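Local structure of alpha-glucosidase (6PNR) at residues C484-S489 against T560-N565; F516-R521 against H570-P575; W237-L242 against P556-L561. The protein hydrolyses glycosidic bonds as a family 31 glycoside hydrolase, and acts as a sulfoquinovosidase on sulfoquinovose-containing substrates probably derived from sulfolipid. All blocks are in the same frame, centred on the assembly; numbering follows the deposited sequence.

Contact 1 of 3, residues C484-S489 against T560-N565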
loop_
_atom_site.group_PDB
_atom_site.type_symbol
_atom_site.label_atom_id
_atom_site.label_comp_id
_atom_site.label_asym_id
_atom_site.label_seq_id
_atom_site.Cartn_x
_atom_site.Cartn_y
_atom_site.Cartn_z
ATOM N N CYS A 484 -4.677 -17.048 26.266
ATOM C CA CYS A 484 -3.321 -16.820 26.766
ATOM C C CYS A 484 -3.436 -15.739 27.836
ATOM O O CYS A 484 -3.409 -14.539 27.540
ATOM C CB CYS A 484 -2.368 -16.427 25.639
ATOM S SG CYS A 484 -1.973 -17.812 24.548
ATOM N N GLY A 485 -3.575 -16.180 29.089
ATOM C CA GLY A 485 -3.912 -15.327 30.212
ATOM C C GLY A 485 -2.758 -14.739 30.980
ATOM O O GLY A 485 -2.988 -13.955 31.911
ATOM N N LEU A 486 -1.518 -15.098 30.633
ATOM C CA LEU A 486 -0.329 -14.553 31.280
ATOM C C LEU A 486 0.497 -13.821 30.234
ATOM O O LEU A 486 0.950 -14.438 29.272
ATOM C CB LEU A 486 0.522 -15.654 31.912
ATOM C CG LEU A 486 -0.193 -16.635 32.842
ATOM C CD1 LEU A 486 0.815 -17.644 33.373
ATOM C CD2 LEU A 486 -0.838 -15.880 33.955
ATOM N N THR A 487 0.712 -12.527 30.430
ATOM C CA THR A 487 1.565 -11.795 29.509
ATOM C C THR A 487 2.242 -10.642 30.240
ATOM O O THR A 487 1.932 -10.339 31.397
ATOM C CB THR A 487 0.774 -11.307 28.285
ATOM O OG1 THR A 487 1.694 -10.890 27.261
ATOM C CG2 THR A 487 -0.161 -10.162 28.656
ATOM N N HIS A 488 3.174 -9.996 29.541
ATOM C CA HIS A 488 3.918 -8.867 30.085
ATOM C C HIS A 488 4.600 -8.145 28.925
ATOM O O HIS A 488 4.405 -8.492 27.760
ATOM C CB HIS A 488 4.917 -9.323 31.155
ATOM C CG HIS A 488 6.150 -9.999 30.628
ATOM N ND1 HIS A 488 6.145 -11.288 30.136
ATOM C CD2 HIS A 488 7.444 -9.592 30.595
ATOM C CE1 HIS A 488 7.377 -11.639 29.808
ATOM N NE2 HIS A 488 8.184 -10.625 30.074
ATOM N N SER A 489 5.376 -7.110 29.240
ATOM C CA SER A 489 6.089 -6.381 28.192
ATOM C C SER A 489 7.464 -5.961 28.689
ATOM O O SER A 489 7.738 -5.974 29.897
ATOM C CB SER A 489 5.298 -5.141 27.729
ATOM O OG SER A 489 5.008 -4.290 28.836
ATOM N N THR A 560 -3.501 -15.079 43.321
ATOM C CA THR A 560 -4.823 -15.679 43.159
ATOM C C THR A 560 -5.322 -15.527 41.722
ATOM O O THR A 560 -6.080 -16.378 41.241
ATOM C CB THR A 560 -5.842 -15.082 44.146
ATOM O OG1 THR A 560 -6.135 -13.726 43.801
ATOM C CG2 THR A 560 -5.319 -15.132 45.585
ATOM N N LEU A 561 -4.895 -14.468 41.022
ATOM C CA LEU A 561 -5.285 -14.297 39.624
ATOM C C LEU A 561 -4.569 -15.293 38.726
ATOM O O LEU A 561 -5.178 -15.871 37.814
ATOM C CB LEU A 561 -4.991 -12.873 39.151
ATOM C CG LEU A 561 -5.564 -11.712 39.957
ATOM C CD1 LEU A 561 -5.399 -10.422 39.188
ATOM C CD2 LEU A 561 -7.040 -11.944 40.300
ATOM N N VAL A 562 -3.270 -15.489 38.948
ATOM C CA VAL A 562 -2.540 -16.471 38.149
ATOM C C VAL A 562 -3.085 -17.870 38.419
ATOM O O VAL A 562 -3.222 -18.694 37.507
ATOM C CB VAL A 562 -1.032 -16.368 38.438
ATOM C CG1 VAL A 562 -0.269 -17.426 37.674
ATOM C CG2 VAL A 562 -0.510 -14.954 38.074
ATOM N N GLU A 563 -3.440 -18.149 39.671
ATOM C CA GLU A 563 -4.030 -19.448 39.975
ATOM C C GLU A 563 -5.401 -19.599 39.327
ATOM O O GLU A 563 -5.737 -20.679 38.826
ATOM C CB GLU A 563 -4.124 -19.639 41.488
ATOM C CG GLU A 563 -4.652 -21.006 41.893
ATOM C CD GLU A 563 -4.615 -21.213 43.393
ATOM O OE1 GLU A 563 -4.930 -20.247 44.128
ATOM O OE2 GLU A 563 -4.257 -22.332 43.828
ATOM N N GLU A 564 -6.204 -18.531 39.331
ATOM C CA GLU A 564 -7.485 -18.563 38.625
ATOM C C GLU A 564 -7.283 -18.808 37.136
ATOM O O GLU A 564 -8.030 -19.580 36.517
ATOM C CB GLU A 564 -8.250 -17.251 38.860
ATOM C CG GLU A 564 -9.703 -17.267 38.354
ATOM C CD GLU A 564 -10.444 -15.945 38.573
ATOM O OE1 GLU A 564 -9.897 -15.045 39.256
ATOM O OE2 GLU A 564 -11.577 -15.803 38.048
ATOM N N ASN A 565 -6.273 -18.162 36.540
ATOM C CA ASN A 565 -5.969 -18.408 35.136
ATOM C C ASN A 565 -5.633 -19.875 34.895
ATOM O O ASN A 565 -6.132 -20.492 33.944
ATOM C CB ASN A 565 -4.811 -17.509 34.680
ATOM C CG ASN A 565 -4.491 -17.696 33.214
ATOM O OD1 ASN A 565 -5.306 -17.368 32.356
ATOM N ND2 ASN A 565 -3.317 -18.236 32.915
#
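Leu486 lays the branched end of its side chain over the amide nitrogen of Asn565. Its CG stands 3.5 Å from Asn565 ND2, and Leu486 CD2 is nearly as close at 3.6 Å. Both carbons lie to one side of the amide plane, and being aliphatic they offer only van der Waals contact. The same methyl reaches back along helix 538-568 to Val562, where Leu486 CD2 and Val562 CG1 are 4.1 Å apart and the two side chains cross at about a right angle.

The other end of the amide faces backbone. Asn565 has CG anti to its own N (chi1 -178°), which carries the group out from the helix toward the loop and sets OD1 3.3 Å from Gly485 CA. With no side chain on Gly485 to hold the carbonyl oxygen off, the loop can come in this near. Gly485 CA and the leucine carbons share one side of the amide plane.

The polar link runs through a third residue: Gln231 OE1 is hydrogen-bonded both to Asn565 ND2 and to Gly485 N. The backbone of Gly485 also bonds to that of Val572.

The contact is buried, and no hydrogen bond crosses it directly. Across the contact itself the loop and helix meet by van der Waals packing alone, while Gln231, gripping an N-H from each, probably fixes the turn of the amide.

Contact 2 of 3, residues F516-R521 against H570-P575; sequences FTPFMR and HPVQRP
This is a buried, mostly apolar contact at the seam between the TIM-barrel domain and the C-terminal β-domain of the enzyme. The loop that follows helix 504-514 meets the chain just after it leaves helix 538-568 and enters strand 573-574, and no hydrogen bond passes between the two segments.

Pro518 makes the apolar part of the contact. Its ring carbon CG sits against the fork of Val572, 3.9 Å from Val572 CG1, with Val572 CB and CG2 scarcely farther away. The two side chains run past each other in opposite directions, and one corner of the proline ring does the touching.

Beside them, Thr517 meets Gln573. The methyl, Thr517 CG2, is 3.8 Å from Gln573 OE1, an apolar group against an amide oxygen. Gln573 is extended beyond CG and so spans the interval to the loop. On Thr517, chi1 of 72° places OG1 between the backbone N and the carbonyl carbon; there it bonds to Ala514 O, and CG2 is the branch that faces the glutamine.

Farther along, the turn into the strand is braced from within. Arg574 NE donates to Pro571 O over 2.8 Å, meeting the carbonyl almost head-on at 170°, with Pro571 O 16° out of the guanidinium plane of Arg574. A salt bridge to Glu564 ties the same guanidinium to the preceding helix.

Strand 573-574 is an outermost strand of the antiparallel C-terminal sheet and pairs with 593-595, while Arg521, at the other end of the loop, makes a cation-pi interaction with Trp455 of the inhibitor pocket. The arrangement is that of a GH31 enzyme, with its β-domain packed against the catalytic barrel.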
loop_
_atom_site.group_PDB
_atom_site.type_symbol
_atom_site.label_atom_id
_atom_site.label_comp_id
_atom_site.label_asym_id
_atom_site.label_seq_id
_atom_site.Cartn_x
_atom_site.Cartn_y
_atom_site.Cartn_z
ATOM N N PHE A 516 1.168 -3.692 37.590
ATOM C CA PHE A 516 -0.151 -4.323 37.581
ATOM C C PHE A 516 -0.244 -5.389 36.496
ATOM O O PHE A 516 -1.240 -5.467 35.780
ATOM C CB PHE A 516 -1.253 -3.279 37.403
ATOM C CG PHE A 516 -1.305 -2.252 38.496
ATOM C CD1 PHE A 516 -1.898 -2.544 39.718
ATOM C CD2 PHE A 516 -0.773 -0.984 38.292
ATOM C CE1 PHE A 516 -1.953 -1.596 40.725
ATOM C CE2 PHE A 516 -0.811 -0.027 39.298
ATOM C CZ PHE A 516 -1.407 -0.335 40.522
ATOM N N THR A 517 0.812 -6.194 36.327
ATOM C CA THR A 517 0.839 -7.342 35.428
ATOM C C THR A 517 1.526 -8.476 36.182
ATOM O O THR A 517 2.096 -8.228 37.250
ATOM C CB THR A 517 1.579 -7.021 34.114
ATOM O OG1 THR A 517 2.986 -6.916 34.363
ATOM C CG2 THR A 517 1.063 -5.716 33.470
ATOM N N PRO A 518 1.508 -9.721 35.681
ATOM C CA PRO A 518 2.111 -10.828 36.450
ATOM C C PRO A 518 3.629 -10.784 36.615
ATOM O O PRO A 518 4.133 -11.477 37.510
ATOM C CB PRO A 518 1.699 -12.076 35.654
ATOM C CG PRO A 518 0.508 -11.660 34.870
ATOM C CD PRO A 518 0.744 -10.217 34.522
ATOM N N PHE A 519 4.375 -10.007 35.815
ATOM C CA PHE A 519 5.808 -10.269 35.639
ATOM C C PHE A 519 6.497 -8.978 35.198
ATOM O O PHE A 519 6.241 -8.501 34.089
ATOM C CB PHE A 519 5.963 -11.381 34.598
ATOM C CG PHE A 519 7.348 -11.980 34.472
ATOM C CD1 PHE A 519 7.783 -12.979 35.336
ATOM C CD2 PHE A 519 8.174 -11.624 33.403
ATOM C CE1 PHE A 519 9.039 -13.567 35.176
ATOM C CE2 PHE A 519 9.428 -12.202 33.239
ATOM C CZ PHE A 519 9.856 -13.183 34.125
ATOM N N MET A 520 7.355 -8.412 36.061
ATOM C CA MET A 520 8.054 -7.147 35.805
ATOM C C MET A 520 9.466 -7.410 35.277
ATOM O O MET A 520 10.318 -7.926 36.015
ATOM C CB MET A 520 8.150 -6.297 37.075
ATOM C CG MET A 520 6.846 -5.681 37.546
ATOM S SD MET A 520 7.095 -4.470 38.863
ATOM C CE MET A 520 7.625 -3.006 37.929
ATOM N N ARG A 521 9.731 -7.009 34.025
ATOM C CA ARG A 521 11.028 -7.245 33.398
ATOM C C ARG A 521 11.476 -6.031 32.585
ATOM O O ARG A 521 10.696 -5.488 31.796
ATOM C CB ARG A 521 10.978 -8.494 32.500
ATOM C CG ARG A 521 12.312 -8.842 31.838
ATOM C CD ARG A 521 12.170 -10.078 30.923
ATOM N NE ARG A 521 11.060 -9.947 29.966
ATOM C CZ ARG A 521 11.100 -9.170 28.889
ATOM N NH1 ARG A 521 12.188 -8.448 28.639
ATOM N NH2 ARG A 521 10.059 -9.109 28.057
ATOM N N HIS A 570 -9.543 -17.736 32.955
ATOM C CA HIS A 570 -9.840 -16.313 33.079
ATOM C C HIS A 570 -8.521 -15.561 33.067
ATOM O O HIS A 570 -7.722 -15.734 34.005
ATOM C CB HIS A 570 -10.588 -15.994 34.368
ATOM C CG HIS A 570 -11.805 -16.843 34.594
ATOM N ND1 HIS A 570 -12.330 -17.070 35.851
ATOM C CD2 HIS A 570 -12.602 -17.509 33.726
ATOM C CE1 HIS A 570 -13.393 -17.852 35.747
ATOM N NE2 HIS A 570 -13.584 -18.128 34.467
ATOM N N PRO A 571 -8.258 -14.720 32.070
ATOM C CA PRO A 571 -6.943 -14.069 31.972
ATOM C C PRO A 571 -6.713 -13.094 33.118
ATOM O O PRO A 571 -7.651 -12.564 33.715
ATOM C CB PRO A 571 -7.004 -13.341 30.623
ATOM C CG PRO A 571 -8.483 -13.095 30.376
ATOM C CD PRO A 571 -9.196 -14.284 31.015
ATOM N N VAL A 572 -5.435 -12.857 33.424
ATOM C CA VAL A 572 -5.104 -11.887 34.465
ATOM C C VAL A 572 -5.571 -10.488 34.065
ATOM O O VAL A 572 -6.136 -9.749 34.880
ATOM C CB VAL A 572 -3.600 -11.923 34.774
ATOM C CG1 VAL A 572 -3.245 -10.834 35.767
ATOM C CG2 VAL A 572 -3.207 -13.293 35.319
ATOM N N GLN A 573 -5.344 -10.098 32.813
ATOM C CA GLN A 573 -5.763 -8.796 32.300
ATOM C C GLN A 573 -6.999 -9.030 31.444
ATOM O O GLN A 573 -6.911 -9.666 30.390
ATOM C CB GLN A 573 -4.644 -8.129 31.491
ATOM C CG GLN A 573 -3.388 -7.861 32.325
ATOM C CD GLN A 573 -2.264 -7.212 31.520
ATOM O OE1 GLN A 573 -1.225 -7.823 31.285
ATOM N NE2 GLN A 573 -2.468 -5.967 31.114
ATOM N N ARG A 574 -8.146 -8.508 31.898
ATOM C CA ARG A 574 -9.472 -8.796 31.372
ATOM C C ARG A 574 -10.109 -7.555 30.771
ATOM O O ARG A 574 -9.918 -6.444 31.277
ATOM C CB ARG A 574 -10.395 -9.321 32.484
ATOM C CG ARG A 574 -9.742 -10.399 33.308
ATOM C CD ARG A 574 -10.557 -10.832 34.507
ATOM N NE ARG A 574 -9.787 -11.794 35.301
ATOM C CZ ARG A 574 -10.233 -12.410 36.391
ATOM N NH1 ARG A 574 -11.467 -12.175 36.831
ATOM N NH2 ARG A 574 -9.441 -13.255 37.044
ATOM N N PRO A 575 -10.893 -7.714 29.711
ATOM C CA PRO A 575 -11.623 -6.568 29.171
ATOM C C PRO A 575 -12.761 -6.190 30.105
ATOM O O PRO A 575 -13.279 -7.017 30.861
ATOM C CB PRO A 575 -12.138 -7.081 27.823
ATOM C CG PRO A 575 -12.259 -8.543 28.005
ATOM C CD PRO A 575 -11.160 -8.950 28.956
#

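Contact 3 of 3, residues W237-L242 against P556-L561; sequences WVYNGL and PYTKTL
Tyr239 rests one face of its ring on Lys559 inside the TIM-barrel domain, where the 3-10 turn before barrel strand 242-245 packs on long helix 538-568.

The main interaction is CH-pi. Lys559 CG lies 3.8 Å from the centroid of the Tyr239 ring and 20° off its normal. The lysine is extended beyond CG, so its aliphatic chain continues across the ring, and it is the methylenes, not the charged end, that pack on the aromatic face. Lys559 itself is exposed, whereas the ring beneath it is buried.

Ordinary apolar packing completes the setting. At the ring edge, near its plane, Thr558 CG2 approaches Tyr239 CE1 to 3.9 Å; chi1 of -52° turns Thr558 OG1 beside the backbone N and leaves CG2 anti to it, toward the ring. Val238 CG2 covers the opposite face from the neighbouring position, 3.7 Å above its centre. Were Tyr239 replaced by an alanine, the ring would be gone and a gap would probably open between Val238 and Lys559, the lysine methylenes losing the face they lie on.

Tyr557 O accepts from Leu561 N and also from Thr560 OG1, the hydroxyl lying 2.6 Å away in the carbonyl plane, on a lone pair.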
loop_
_atom_site.group_PDB
_atom_site.type_symbol
_atom_site.label_atom_id
_atom_site.label_comp_id
_atom_site.label_asym_id
_atom_site.label_seq_id
_atom_site.Cartn_x
_atom_site.Cartn_y
_atom_site.Cartn_z
ATOM N N TRP A 237 8.888 -17.588 42.854
ATOM C CA TRP A 237 9.974 -16.615 42.962
ATOM C C TRP A 237 9.777 -15.385 42.077
ATOM O O TRP A 237 10.436 -14.367 42.326
ATOM C CB TRP A 237 11.335 -17.255 42.647
ATOM C CG TRP A 237 11.453 -17.959 41.317
ATOM C CD1 TRP A 237 11.341 -19.303 41.097
ATOM C CD2 TRP A 237 11.726 -17.366 40.035
ATOM N NE1 TRP A 237 11.530 -19.581 39.769
ATOM C CE2 TRP A 237 11.761 -18.413 39.093
ATOM C CE3 TRP A 237 11.944 -16.055 39.595
ATOM C CZ2 TRP A 237 12.002 -18.196 37.739
ATOM C CZ3 TRP A 237 12.186 -15.837 38.245
ATOM C CH2 TRP A 237 12.213 -16.904 37.334
ATOM N N VAL A 238 8.896 -15.430 41.065
ATOM C CA VAL A 238 8.751 -14.237 40.227
ATOM C C VAL A 238 8.213 -13.073 41.050
ATOM O O VAL A 238 8.512 -11.908 40.760
ATOM C CB VAL A 238 7.863 -14.474 38.976
ATOM C CG1 VAL A 238 8.266 -15.726 38.210
ATOM C CG2 VAL A 238 6.377 -14.467 39.315
ATOM N N TYR A 239 7.444 -13.357 42.099
ATOM C CA TYR A 239 6.833 -12.298 42.894
ATOM C C TYR A 239 7.802 -11.647 43.869
ATOM O O TYR A 239 7.396 -10.722 44.579
ATOM C CB TYR A 239 5.617 -12.846 43.673
ATOM C CG TYR A 239 4.604 -13.503 42.754
ATOM C CD1 TYR A 239 3.724 -12.741 41.989
ATOM C CD2 TYR A 239 4.564 -14.884 42.616
ATOM C CE1 TYR A 239 2.818 -13.342 41.121
ATOM C CE2 TYR A 239 3.655 -15.499 41.759
ATOM C CZ TYR A 239 2.785 -14.729 41.021
ATOM O OH TYR A 239 1.890 -15.358 40.179
ATOM N N ASN A 240 9.049 -12.114 43.940
ATOM C CA ASN A 240 10.063 -11.477 44.779
ATOM C C ASN A 240 10.465 -10.088 44.291
ATOM O O ASN A 240 11.175 -9.387 45.014
ATOM C CB ASN A 240 11.323 -12.355 44.866
ATOM C CG ASN A 240 11.088 -13.662 45.613
ATOM O OD1 ASN A 240 10.159 -13.770 46.402
ATOM N ND2 ASN A 240 11.953 -14.651 45.383
ATOM N N GLY A 241 10.052 -9.670 43.096
ATOM C CA GLY A 241 10.500 -8.380 42.607
ATOM C C GLY A 241 10.822 -8.331 41.123
ATOM O O GLY A 241 10.228 -9.049 40.305
ATOM N N LEU A 242 11.766 -7.467 40.768
ATOM C CA LEU A 242 12.017 -7.138 39.372
ATOM C C LEU A 242 12.931 -8.170 38.721
ATOM O O LEU A 242 13.834 -8.713 39.363
ATOM C CB LEU A 242 12.653 -5.746 39.286
ATOM C CG LEU A 242 12.906 -5.071 37.944
ATOM C CD1 LEU A 242 11.592 -4.812 37.236
ATOM C CD2 LEU A 242 13.673 -3.734 38.184
ATOM N N PRO A 556 0.024 -11.183 46.873
ATOM C CA PRO A 556 -1.010 -12.101 47.369
ATOM C C PRO A 556 -2.266 -12.063 46.525
ATOM O O PRO A 556 -2.905 -13.102 46.340
ATOM C CB PRO A 556 -1.268 -11.607 48.800
ATOM C CG PRO A 556 -0.005 -10.939 49.203
ATOM C CD PRO A 556 0.545 -10.311 47.949
ATOM N N TYR A 557 -2.627 -10.892 45.987
ATOM C CA TYR A 557 -3.749 -10.787 45.061
ATOM C C TYR A 557 -3.388 -11.357 43.691
ATOM O O TYR A 557 -4.138 -12.163 43.122
ATOM C CB TYR A 557 -4.180 -9.316 44.953
ATOM C CG TYR A 557 -5.258 -9.048 43.922
ATOM C CD1 TYR A 557 -6.525 -9.618 44.043
ATOM C CD2 TYR A 557 -5.017 -8.204 42.832
ATOM C CE1 TYR A 557 -7.528 -9.363 43.092
ATOM C CE2 TYR A 557 -6.012 -7.946 41.879
ATOM C CZ TYR A 557 -7.254 -8.530 42.011
ATOM O OH TYR A 557 -8.228 -8.274 41.067
ATOM N N THR A 558 -2.229 -10.957 43.157
ATOM C CA THR A 558 -1.813 -11.385 41.823
ATOM C C THR A 558 -1.685 -12.898 41.735
ATOM O O THR A 558 -2.050 -13.500 40.720
ATOM C CB THR A 558 -0.485 -10.728 41.457
ATOM O OG1 THR A 558 -0.595 -9.312 41.654
ATOM C CG2 THR A 558 -0.119 -11.034 40.009
ATOM N N LYS A 559 -1.183 -13.528 42.802
ATOM C CA LYS A 559 -1.090 -14.985 42.836
ATOM C C LYS A 559 -2.459 -15.637 42.680
ATOM O O LYS A 559 -2.584 -16.661 42.001
ATOM C CB LYS A 559 -0.449 -15.444 44.144
ATOM C CG LYS A 559 1.063 -15.490 44.171
ATOM C CD LYS A 559 1.535 -15.648 45.628
ATOM C CE LYS A 559 3.043 -15.698 45.730
ATOM N NZ LYS A 559 3.495 -15.584 47.148
ATOM N N THR A 560 -3.501 -15.079 43.321
ATOM C CA THR A 560 -4.823 -15.679 43.159
ATOM C C THR A 560 -5.322 -15.527 41.722
ATOM O O THR A 560 -6.080 -16.378 41.241
ATOM C CB THR A 560 -5.842 -15.082 44.146
ATOM O OG1 THR A 560 -6.135 -13.726 43.801
ATOM C CG2 THR A 560 -5.319 -15.132 45.585
ATOM N N LEU A 561 -4.895 -14.468 41.022
ATOM C CA LEU A 561 -5.285 -14.297 39.624
ATOM C C LEU A 561 -4.569 -15.293 38.726
ATOM O O LEU A 561 -5.178 -15.871 37.814
ATOM C CB LEU A 561 -4.991 -12.873 39.151
ATOM C CG LEU A 561 -5.564 -11.712 39.957
ATOM C CD1 LEU A 561 -5.399 -10.422 39.188
ATOM C CD2 LEU A 561 -7.040 -11.944 40.300
#

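How the contacts relate
All three contacts gather round the C-terminal half of helix 538-568 and its exit. Contacts 1 and 3 use neighbouring turns of that helix, sharing Thr560 and Leu561, and contact 2 takes up the chain that follows. Contacts 1 and 2 are wholly buried, with centres about 5 Å apart, and are joined by a probable hydrogen bond of Glu564 with His570 and by Thr487 packing on Pro518; contact 3 is farther from the centre of the chain and includes one exposed residue. Their chemistry differs accordingly: an amide among carbon atoms in contact 1, proline and valine at a domain seam in contact 2, and a ring under a lysine chain in contact 3. Val562, packing on both Leu486 and Tyr239, connects contacts 1 and 3.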